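Local coordinates for protein arabinan-endo 1,5-alpha-l-arabinase (Bacillus subtilis, PDB 1UV4) that hydrolyses internal alpha-1,5-arabinofuranosyl linkages of linear and sugar beet arabinan, helping to break down plant cell walls, at residues H13-I18 with I263-A268; L59-N64 with L87-S92; I101-S106 with K115-V120; A186-Y191 with G254-V259. One frame throughout, in Å; residues are numbered along the deposited sequence. Where two conformers were deposited one is given.

Interaction 1: residues H13-I18 with I263-A268; sequences HDPTMI and ILVRHA. With EDO (1,2-ethanediol), chain G; EDO (1,2-ethanediol), chain E.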
# COMPACT_ATOMS: atom_id res chain seq x y z
N HIS A 13 -4.29 9.75 -2.27
CA HIS A 13 -2.89 9.34 -2.29
C HIS A 13 -2.76 8.04 -1.50
O HIS A 13 -3.37 7.85 -0.46
CB HIS A 13 -2.06 10.46 -1.58
CG HIS A 13 -0.58 10.36 -1.77
ND1 HIS A 13 0.30 10.56 -0.73
CD2 HIS A 13 0.18 10.09 -2.85
CE1 HIS A 13 1.53 10.41 -1.17
NE2 HIS A 13 1.49 10.11 -2.45
N ASP A 14 -1.95 7.14 -2.02
CA ASP A 14 -1.68 5.81 -1.38
C ASP A 14 -2.96 5.01 -1.23
O ASP A 14 -3.31 4.61 -0.12
CB ASP A 14 -0.95 5.93 -0.04
CG ASP A 14 0.22 6.90 -0.08
OD1 ASP A 14 1.08 6.79 -1.00
OD2 ASP A 14 0.40 7.82 0.77
N PRO A 15 -3.69 4.78 -2.32
CA PRO A 15 -5.05 4.19 -2.21
C PRO A 15 -5.11 2.66 -1.98
O PRO A 15 -4.22 1.91 -2.35
CB PRO A 15 -5.63 4.49 -3.58
CG PRO A 15 -4.41 4.40 -4.47
CD PRO A 15 -3.33 5.08 -3.72
N THR A 16 -6.24 2.29 -1.38
CA THR A 16 -6.69 0.89 -1.37
C THR A 16 -8.18 0.97 -1.62
O THR A 16 -8.80 2.02 -1.43
CB THR A 16 -6.32 0.28 -0.01
OG1 THR A 16 -6.54 -1.16 0.02
CG2 THR A 16 -7.14 0.79 1.12
N MET A 17 -8.81 -0.12 -2.06
CA MET A 17 -10.20 -0.04 -2.46
C MET A 17 -10.85 -1.37 -2.19
O MET A 17 -10.22 -2.40 -2.30
CB MET A 17 -10.28 0.27 -3.97
CG MET A 17 -11.72 0.44 -4.51
SD MET A 17 -11.78 1.09 -6.21
CE MET A 17 -11.59 -0.39 -7.14
N ILE A 18 -12.15 -1.37 -1.84
CA ILE A 18 -12.91 -2.59 -1.58
C ILE A 18 -14.40 -2.33 -1.83
O ILE A 18 -14.86 -1.23 -1.68
CB ILE A 18 -12.62 -3.11 -0.16
CG1 ILE A 18 -13.14 -4.54 0.06
CG2 ILE A 18 -13.13 -2.10 0.90
CD1 ILE A 18 -12.52 -5.20 1.30
N ILE A 263 -7.75 -5.95 -10.61
CA ILE A 263 -7.92 -4.51 -10.71
C ILE A 263 -6.70 -3.89 -10.09
O ILE A 263 -6.33 -4.31 -9.02
CB ILE A 263 -9.18 -4.03 -9.94
CG1 ILE A 263 -10.43 -4.72 -10.50
CG2 ILE A 263 -9.25 -2.49 -9.96
CD1 ILE A 263 -11.74 -4.39 -9.74
N LEU A 264 -6.11 -2.89 -10.75
CA LEU A 264 -5.01 -2.14 -10.16
C LEU A 264 -5.44 -0.72 -9.93
O LEU A 264 -5.80 -0.02 -10.88
CB LEU A 264 -3.77 -2.18 -11.07
CG LEU A 264 -2.52 -1.65 -10.35
CD1 LEU A 264 -2.00 -2.58 -9.31
CD2 LEU A 264 -1.40 -1.24 -11.30
N VAL A 265 -5.43 -0.31 -8.68
CA VAL A 265 -5.65 1.08 -8.31
C VAL A 265 -4.29 1.70 -8.03
O VAL A 265 -3.36 1.02 -7.58
CB VAL A 265 -6.63 1.25 -7.08
CG1 VAL A 265 -7.97 0.56 -7.39
CG2 VAL A 265 -6.04 0.71 -5.79
N ARG A 266 -4.19 2.98 -8.26
CA ARG A 266 -2.94 3.70 -7.93
C ARG A 266 -3.26 5.18 -7.89
O ARG A 266 -4.37 5.58 -8.28
CB ARG A 266 -1.86 3.45 -9.00
CG ARG A 266 -2.04 4.14 -10.29
CD ARG A 266 -2.41 3.25 -11.32
NE ARG A 266 -2.52 3.80 -12.68
CZ ARG A 266 -3.43 3.40 -13.54
NH1 ARG A 266 -4.31 2.48 -13.18
NH2 ARG A 266 -3.44 3.87 -14.76
N HIS A 267 -2.33 5.98 -7.38
CA HIS A 267 -2.44 7.43 -7.55
C HIS A 267 -1.54 7.86 -8.68
O HIS A 267 -0.60 7.16 -9.04
CB HIS A 267 -2.13 8.19 -6.25
CG HIS A 267 -0.73 8.02 -5.73
ND1 HIS A 267 -0.42 7.40 -4.54
CD2 HIS A 267 0.46 8.41 -6.26
CE1 HIS A 267 0.89 7.38 -4.37
NE2 HIS A 267 1.45 7.98 -5.42
N ALA A 268 -1.81 9.03 -9.26
CA ALA A 268 -0.87 9.68 -10.19
C ALA A 268 -1.21 11.16 -10.16
O ALA A 268 -2.36 11.54 -9.83
CB ALA A 268 -0.97 9.11 -11.57
C1 EDO G . -9.70 -5.19 -0.85
O1 EDO G . -8.92 -4.14 -1.36
C2 EDO G . -9.96 -6.23 -1.92
O2 EDO G . -11.12 -6.96 -1.60
C1 EDO E . -0.55 6.83 -15.13
O1 EDO E . -1.01 5.61 -14.55
C2 EDO E . -0.70 6.80 -16.63
O2 EDO E . 0.39 6.12 -17.22

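Interaction 2: residues L59-N64 with L87-S92; sequences LSWWSN and LYYSVS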
# COMPACT_ATOMS: atom_id res chain seq x y z
N LEU A 59 -5.59 7.52 18.31
CA LEU A 59 -5.51 6.46 19.30
C LEU A 59 -4.38 6.75 20.28
O LEU A 59 -3.30 7.20 19.85
CB LEU A 59 -5.29 5.12 18.61
CG LEU A 59 -6.45 4.71 17.69
CD1 LEU A 59 -6.14 3.37 17.04
CD2 LEU A 59 -7.77 4.72 18.36
N SER A 60 -4.62 6.57 21.57
CA SER A 60 -3.67 6.97 22.61
C SER A 60 -2.34 6.23 22.53
O SER A 60 -1.29 6.81 22.86
CB SER A 60 -4.25 6.84 24.00
OG SER A 60 -4.52 5.49 24.32
N TRP A 61 -2.32 4.99 22.06
CA TRP A 61 -1.07 4.21 22.11
C TRP A 61 -0.04 4.65 21.09
O TRP A 61 1.16 4.37 21.22
CB TRP A 61 -1.34 2.70 21.94
CG TRP A 61 -1.94 2.24 20.64
CD1 TRP A 61 -3.28 1.91 20.44
CD2 TRP A 61 -1.25 1.87 19.45
NE1 TRP A 61 -3.44 1.45 19.16
CE2 TRP A 61 -2.23 1.41 18.53
CE3 TRP A 61 0.08 1.94 19.04
CZ2 TRP A 61 -1.91 1.05 17.24
CZ3 TRP A 61 0.39 1.55 17.74
CH2 TRP A 61 -0.59 1.12 16.87
N TRP A 62 -0.48 5.38 20.07
CA TRP A 62 0.43 5.78 18.97
C TRP A 62 1.62 6.57 19.49
O TRP A 62 2.73 6.35 19.04
CB TRP A 62 -0.32 6.62 17.95
CG TRP A 62 -1.35 5.92 17.16
CD1 TRP A 62 -1.54 4.57 17.00
CD2 TRP A 62 -2.35 6.56 16.39
NE1 TRP A 62 -2.60 4.34 16.15
CE2 TRP A 62 -3.11 5.54 15.74
CE3 TRP A 62 -2.67 7.89 16.12
CZ2 TRP A 62 -4.17 5.83 14.89
CZ3 TRP A 62 -3.72 8.16 15.27
CH2 TRP A 62 -4.48 7.14 14.70
N SER A 63 1.41 7.42 20.50
CA SER A 63 2.51 8.26 20.98
C SER A 63 3.60 7.48 21.74
O SER A 63 4.71 7.98 21.94
CB SER A 63 1.97 9.44 21.83
OG SER A 63 1.45 8.99 23.03
N ASN A 64 3.29 6.26 22.16
CA ASN A 64 4.25 5.39 22.83
C ASN A 64 5.32 4.87 21.88
O ASN A 64 6.37 4.43 22.33
CB ASN A 64 3.59 4.17 23.47
CG ASN A 64 2.55 4.56 24.51
OD1 ASN A 64 2.61 5.65 25.09
ND2 ASN A 64 1.61 3.65 24.78
N LEU A 87 -8.03 -3.45 8.62
CA LEU A 87 -7.51 -2.20 8.16
C LEU A 87 -6.13 -1.98 8.78
O LEU A 87 -6.05 -1.73 9.99
CB LEU A 87 -8.48 -1.04 8.56
CG LEU A 87 -8.03 0.39 8.23
CD1 LEU A 87 -7.82 0.54 6.74
CD2 LEU A 87 -9.02 1.43 8.72
N TYR A 88 -5.07 -2.17 7.99
CA TYR A 88 -3.72 -1.86 8.43
C TYR A 88 -3.45 -0.40 8.01
O TYR A 88 -3.91 0.05 6.95
CB TYR A 88 -2.69 -2.80 7.82
CG TYR A 88 -2.80 -4.22 8.34
CD1 TYR A 88 -3.67 -5.13 7.77
CD2 TYR A 88 -2.04 -4.67 9.40
CE1 TYR A 88 -3.80 -6.42 8.24
CE2 TYR A 88 -2.15 -5.97 9.85
CZ TYR A 88 -3.05 -6.83 9.31
OH TYR A 88 -3.14 -8.09 9.77
N TYR A 89 -2.66 0.34 8.77
CA TYR A 89 -2.40 1.75 8.44
C TYR A 89 -1.07 2.14 9.09
O TYR A 89 -0.57 1.45 9.96
CB TYR A 89 -3.57 2.63 8.92
CG TYR A 89 -3.73 2.55 10.40
CD1 TYR A 89 -4.49 1.56 10.99
CD2 TYR A 89 -3.04 3.42 11.23
CE1 TYR A 89 -4.58 1.44 12.35
CE2 TYR A 89 -3.11 3.32 12.55
CZ TYR A 89 -3.89 2.33 13.15
OH TYR A 89 -3.96 2.23 14.54
N SER A 90 -0.57 3.33 8.73
CA SER A 90 0.76 3.77 9.15
C SER A 90 0.66 5.02 10.01
O SER A 90 -0.11 5.95 9.71
CB SER A 90 1.67 4.14 7.95
OG SER A 90 1.51 3.24 6.88
N VAL A 91 1.43 5.04 11.11
CA VAL A 91 1.57 6.20 11.96
C VAL A 91 3.04 6.64 11.86
O VAL A 91 3.91 5.86 12.15
CB VAL A 91 1.27 5.81 13.43
CG1 VAL A 91 1.47 6.98 14.34
CG2 VAL A 91 -0.11 5.20 13.55
N SER A 92 3.30 7.87 11.44
CA SER A 92 4.70 8.25 11.21
C SER A 92 4.80 9.75 11.14
O SER A 92 3.86 10.48 11.45
CB SER A 92 5.13 7.58 9.90
OG SER A 92 6.51 7.76 9.63

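Interaction 3: residues I101-S106 with K115-V120; sequences IGLASS and KDEGLV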
# COMPACT_ATOMS: atom_id res chain seq x y z
N ILE A 101 2.96 0.48 12.33
CA ILE A 101 1.77 0.02 11.63
C ILE A 101 0.80 -0.46 12.68
O ILE A 101 1.15 -1.25 13.56
CB ILE A 101 2.09 -1.12 10.59
CG1 ILE A 101 2.89 -0.57 9.42
CG2 ILE A 101 0.83 -1.84 10.11
CD1 ILE A 101 3.67 -1.60 8.65
N GLY A 102 -0.43 0.05 12.59
CA GLY A 102 -1.52 -0.36 13.46
C GLY A 102 -2.56 -1.14 12.67
O GLY A 102 -2.52 -1.24 11.44
N LEU A 103 -3.47 -1.73 13.40
CA LEU A 103 -4.55 -2.56 12.84
C LEU A 103 -5.86 -2.20 13.50
O LEU A 103 -5.94 -2.11 14.75
CB LEU A 103 -4.29 -4.06 13.09
CG LEU A 103 -5.35 -5.05 12.61
CD1 LEU A 103 -5.49 -5.02 11.14
CD2 LEU A 103 -4.97 -6.50 13.11
N ALA A 104 -6.90 -2.06 12.69
CA ALA A 104 -8.25 -1.94 13.20
C ALA A 104 -9.15 -2.91 12.48
O ALA A 104 -8.86 -3.32 11.38
CB ALA A 104 -8.76 -0.54 13.01
N SER A 105 -10.29 -3.22 13.08
CA SER A 105 -11.19 -4.19 12.46
C SER A 105 -12.62 -3.68 12.51
O SER A 105 -12.98 -2.88 13.37
CB SER A 105 -11.08 -5.58 13.12
OG SER A 105 -11.44 -5.56 14.49
N SER A 106 -13.46 -4.17 11.60
CA SER A 106 -14.88 -3.77 11.54
C SER A 106 -15.69 -4.83 10.83
O SER A 106 -15.15 -5.61 10.05
CB SER A 106 -15.05 -2.46 10.75
OG SER A 106 -16.40 -2.02 10.80
N LYS A 115 -12.75 -1.15 15.54
CA LYS A 115 -12.15 -1.62 16.78
C LYS A 115 -10.61 -1.52 16.67
O LYS A 115 -10.01 -2.01 15.72
CB LYS A 115 -12.51 -3.08 17.00
CG LYS A 115 -11.96 -3.70 18.28
CD LYS A 115 -12.39 -5.16 18.38
CE LYS A 115 -11.42 -6.01 19.22
NZ LYS A 115 -11.96 -7.40 19.48
N ASP A 116 -10.00 -0.89 17.66
CA ASP A 116 -8.55 -0.80 17.78
C ASP A 116 -7.95 -2.16 18.19
O ASP A 116 -8.18 -2.64 19.30
CB ASP A 116 -8.21 0.30 18.80
CG ASP A 116 -6.75 0.48 19.03
OD1 ASP A 116 -5.93 0.04 18.21
OD2 ASP A 116 -6.39 1.01 20.11
N GLU A 117 -7.19 -2.75 17.27
CA GLU A 117 -6.46 -3.99 17.52
C GLU A 117 -5.01 -3.80 17.93
O GLU A 117 -4.33 -4.76 18.30
CB GLU A 117 -6.50 -4.89 16.28
CG GLU A 117 -7.91 -5.23 15.78
CD GLU A 117 -8.59 -6.37 16.49
OE1 GLU A 117 -7.94 -7.03 17.37
OE2 GLU A 117 -9.83 -6.57 16.23
N GLY A 118 -4.58 -2.55 17.95
CA GLY A 118 -3.26 -2.23 18.45
C GLY A 118 -2.13 -2.38 17.45
O GLY A 118 -2.27 -2.40 16.22
N LEU A 119 -0.94 -2.43 18.01
CA LEU A 119 0.29 -2.42 17.25
C LEU A 119 0.51 -3.69 16.46
O LEU A 119 0.30 -4.77 17.00
CB LEU A 119 1.48 -2.22 18.20
CG LEU A 119 2.90 -2.31 17.60
CD1 LEU A 119 3.17 -1.14 16.76
CD2 LEU A 119 3.97 -2.47 18.68
N VAL A 120 0.92 -3.53 15.20
CA VAL A 120 1.31 -4.65 14.33
C VAL A 120 2.85 -4.83 14.35
O VAL A 120 3.36 -5.87 14.79
CB VAL A 120 0.76 -4.43 12.94
CG1 VAL A 120 1.20 -5.56 12.03
CG2 VAL A 120 -0.76 -4.34 12.99
O HOH W 1 -5.76 0.57 15.46

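Interaction 4: residues A186-Y191 with G254-V259; sequences APTLTY and GGQDIV. With CA (calcium ion), chain D.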
# COMPACT_ATOMS: atom_id res chain seq x y z
N ALA A 186 5.76 0.90 -0.70
CA ALA A 186 4.35 0.66 -1.08
C ALA A 186 4.19 -0.67 -1.79
O ALA A 186 3.67 -0.76 -2.87
CB ALA A 186 3.81 1.80 -1.93
N PRO A 187 4.53 -1.75 -1.12
CA PRO A 187 4.32 -3.05 -1.76
C PRO A 187 2.84 -3.43 -1.93
O PRO A 187 1.98 -3.07 -1.16
CB PRO A 187 4.99 -4.01 -0.80
CG PRO A 187 4.79 -3.37 0.53
CD PRO A 187 5.04 -1.89 0.25
N THR A 188 2.62 -4.23 -2.99
CA THR A 188 1.40 -4.99 -3.16
C THR A 188 1.78 -6.37 -3.66
O THR A 188 2.70 -6.51 -4.41
CB THR A 188 0.38 -4.25 -4.10
OG1 THR A 188 -0.88 -4.97 -4.10
CG2 THR A 188 0.81 -4.21 -5.52
N LEU A 189 1.12 -7.40 -3.15
CA LEU A 189 1.54 -8.78 -3.35
C LEU A 189 0.33 -9.65 -3.51
O LEU A 189 -0.57 -9.57 -2.69
CB LEU A 189 2.38 -9.19 -2.12
CG LEU A 189 3.48 -10.28 -2.10
CD1 LEU A 189 3.96 -10.68 -3.44
CD2 LEU A 189 4.66 -9.99 -1.15
N THR A 190 0.34 -10.51 -4.54
CA THR A 190 -0.77 -11.41 -4.82
C THR A 190 -0.23 -12.72 -5.36
O THR A 190 0.87 -12.75 -5.93
CB THR A 190 -1.74 -10.75 -5.83
OG1 THR A 190 -2.93 -11.56 -6.00
CG2 THR A 190 -1.14 -10.63 -7.23
N TYR A 191 -1.00 -13.79 -5.19
CA TYR A 191 -0.66 -15.09 -5.75
C TYR A 191 -1.63 -15.41 -6.90
O TYR A 191 -2.85 -15.45 -6.70
CB TYR A 191 -0.74 -16.12 -4.62
CG TYR A 191 -0.43 -17.53 -5.05
CD1 TYR A 191 0.88 -17.91 -5.31
CD2 TYR A 191 -1.44 -18.44 -5.21
CE1 TYR A 191 1.18 -19.22 -5.72
CE2 TYR A 191 -1.19 -19.72 -5.65
CZ TYR A 191 0.12 -20.11 -5.87
OH TYR A 191 0.32 -21.41 -6.28
N GLY A 254 2.06 5.60 -8.61
CA GLY A 254 2.52 4.81 -7.48
C GLY A 254 1.45 4.56 -6.47
O GLY A 254 0.26 4.83 -6.71
N GLY A 255 1.84 4.03 -5.32
CA GLY A 255 0.88 3.71 -4.30
C GLY A 255 -0.10 2.67 -4.75
O GLY A 255 -1.25 2.63 -4.30
N GLN A 256 0.34 1.78 -5.64
CA GLN A 256 -0.56 0.84 -6.30
C GLN A 256 -1.02 -0.27 -5.38
O GLN A 256 -0.32 -0.69 -4.45
CB GLN A 256 0.14 0.27 -7.52
CG GLN A 256 1.25 -0.76 -7.20
CD GLN A 256 2.48 -0.14 -6.53
OE1 GLN A 256 2.92 0.93 -6.93
NE2 GLN A 256 2.98 -0.81 -5.47
N ASP A 257 -2.26 -0.73 -5.61
CA ASP A 257 -2.80 -1.83 -4.85
C ASP A 257 -3.63 -2.70 -5.73
O ASP A 257 -4.33 -2.19 -6.63
CB ASP A 257 -3.61 -1.28 -3.67
CG ASP A 257 -3.80 -2.28 -2.60
OD1 ASP A 257 -2.96 -3.20 -2.39
OD2 ASP A 257 -4.76 -2.22 -1.88
N ILE A 258 -3.43 -4.00 -5.59
CA ILE A 258 -4.19 -5.02 -6.36
C ILE A 258 -5.44 -5.32 -5.60
O ILE A 258 -5.39 -5.70 -4.40
CB ILE A 258 -3.38 -6.27 -6.57
CG1 ILE A 258 -2.15 -5.98 -7.44
CG2 ILE A 258 -4.25 -7.28 -7.28
CD1 ILE A 258 -1.03 -7.09 -7.32
N VAL A 259 -6.58 -5.13 -6.26
CA VAL A 259 -7.89 -5.26 -5.72
C VAL A 259 -8.62 -6.45 -6.44
O VAL A 259 -8.65 -6.55 -7.67
CB VAL A 259 -8.60 -3.88 -5.81
CG1 VAL A 259 -10.06 -4.03 -5.47
CG2 VAL A 259 -7.90 -2.88 -4.90
CA CA D . -3.91 -4.37 -0.64
O HOH W 2 0.83 0.22 -2.27
O HOH W 3 -0.64 -1.95 -1.05
O HOH W 4 -3.57 -6.13 -2.15
O HOH W 5 -6.11 -5.26 -2.00
O HOH W 6 -4.36 -6.12 1.02
O HOH W 7 -6.16 -4.00 -0.22

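Interaction 1: residues H13-I18 with I263-A268
His267 ND1 accepts the backbone N-H of Asp14 at 3.0 Å, nearly straight at 168°, although the donor lies somewhat out of the imidazole plane. At the far side of the ring NE2 is hydrogen-bonded to Thr212 OG1, so two bonds on different ring nitrogens fix its rotation. With chi1 at 64°, CG of His267 is flanked by both its backbone N and its carbonyl carbon, which raises the ring toward the 13-18 chain. The His13 ring lies obliquely to it, but the two are modelled too close for the details of their packing to be trusted. Asp14 OD1 sits above the centre of the His13 ring, while OD2 is hydrogen-bonded to Thr29; this aspartate is the inferred proton acceptor of the active site. In the five-bladed propeller of family 43, strands 16-20 and 263-270 belong to adjacent blades, and a strip of apolar groups continues the contact between them. Pro15 CG rests 4.2 Å from Val265 CG2. Further along, the bent end of Met17 brings CE to 3.8 Å from Val265 CG1 and 4.2 Å from Ile263 CG2. Arg266 turns away from this seam, bonding Asn282 through NH1 and presenting NE and NH2 together to one hydroxyl of a 1,2-ethanediol.

Interaction 2: residues L59-N64 with L87-S92
Tyr89 comes first along strand 87-91 to touch the 59-64 loop, and it does so mainly with its phenol end, the ring reaching across to the indole of Trp62. There Trp62 NE1 donates to Tyr89 OH at 3.0 Å with an angle of 151°, the oxygen lying in the indole plane. The two aromatic rings meet rim to rim with planes at 61°, neither covering the other, and Trp62 CZ2 comes within 3.6 Å of Tyr89 CE2. Two carbons of the loop also approach the hydroxyl: Leu59 CD1 is 3.5 Å from Tyr89 OH, and Trp61 CZ2 lies at 3.6 Å from it. Two residues on, Val91 sets its CG2 methyl over the five-membered ring of Trp62, 3.6 Å from the centroid and only 5° off the normal, a CH-pi contact. Leu59 CB covers the opposite face, so the indole is sandwiched between aliphatic groups. Phe55 and Tyr69 meet Trp62 edge-to-face, and Trp61 NE1 is hydrogen-bonded to Asp116 OD1 of strand 115-123. The contact thus packs the loop between strands 49-54 and 74-81 onto the adjoining propeller blade. Within a largely apolar, buried setting, the in-plane N-H bond satisfies the indole nitrogen and gives direction to what is otherwise aromatic and methyl packing.

Interaction 3: residues I101-S106 with K115-V120
Glu117 lies along strand 101-106 beside Leu103 and Ser105, its side chain running alongside that of Leu103. CB of Glu117 sits 3.2 Å from Leu103 O, with Leu103 CG beyond at 3.8 Å. CG stands anti to the carbonyl carbon (chi1 -57°) and passes Leu103 O and Ser105 OG; the bend at chi2 then brings the carboxylate round to Ser105, CD facing its OG. At the tip Glu117 OE2 accepts from Ser105 OG at 2.6 Å, using its anti lone pair, while Lys115 NZ makes a long, weak ion pair with the same oxygen. The backbone beneath is a classic beta bulge, with Glu117 and Gly118 both facing Leu103: Glu117 N donates to Leu103 O at 2.9 Å, and Leu103 N to Gly118 O at 3.1 Å. The positive phi of Gly118 suits glycine, and Asp116 OD1 takes its N-H from above the carboxylate plane, closing an Asx turn. One water links Asp116 OD1 to Leu103 O. Beyond the bulge Val120 N bonds Ile101 O at 2.8 Å, and Val120 CG2 presses to 3.5 Å from Leu103 CB. Strands 99-106 and 115-123 form this antiparallel hairpin, the last two strands of a four-stranded propeller blade; strand 84-91 flanks 99-106 on its other edge, and Phe148 and Leu146 of strand 144-148, in another sheet, pack against Ile101 and Val120.

Interaction 4: residues A186-Y191 with G254-V259
The calcium site of the propeller lies beside this seam, where strands 184-192 and 250-259 of different blades run side by side in the same direction, their segments inclined by 19°. Asp257 binds the ion through both carboxylate oxygens, OD1 at 2.3 Å and OD2 at 2.6 Å, and has a further partner in Thr16; four waters are also ligands, and Asp77 and Glu135 belong to the site. Thr188 ties the strands together: its OG1, anti to the backbone N (chi1 -173°), accepts the backbone N-H of Ile258 at 3.1 Å and 162°. The same OG1 is hydrogen-bonded to Glu135 OE2, so it connects the backbone next to one calcium ligand with the carboxylate of another. Thr190 CG2 extends the seam by packing 3.5 Å from Ile258 CD1, the two side chains crossing at about a right angle. A water donates to Gln256 O at 2.6 Å and, weakly, to Ala186 O, while Gln256 OE1 turns to Ser201. Side chains and water thus join the strands here, and the threonine hydroxyl, as a second-shell group, probably helps to position the Glu135 carboxylate and the backbone beside Asp257, two ligands whose negative charge the calcium offsets.

In the fold
Interactions 1 and 4 adjoin near the middle of the propeller, their centres about 8 Å apart. Strands 250-259 and 263-270 are neighbours in one sheet, with Val265 O 2.9 Å from Asp257 N, while Thr16 OG1 reaches Asp257 OD2 at 2.8 Å; the segment carrying the inferred catalytic Asp14 is thereby tied to the calcium shell. Interactions 2 and 3 share another blade, also with centres about 8 Å apart, and Leu87 O lies 2.8 Å from Ala104 N where their strands pair. This second pair is more peripheral, its centres 20 to 22 Å from those of interactions 1 and 4. Even so, Ile101 of interaction 3 comes within about 4 Å, side chain to side chain, of Ala131, a substrate-binding residue by similarity.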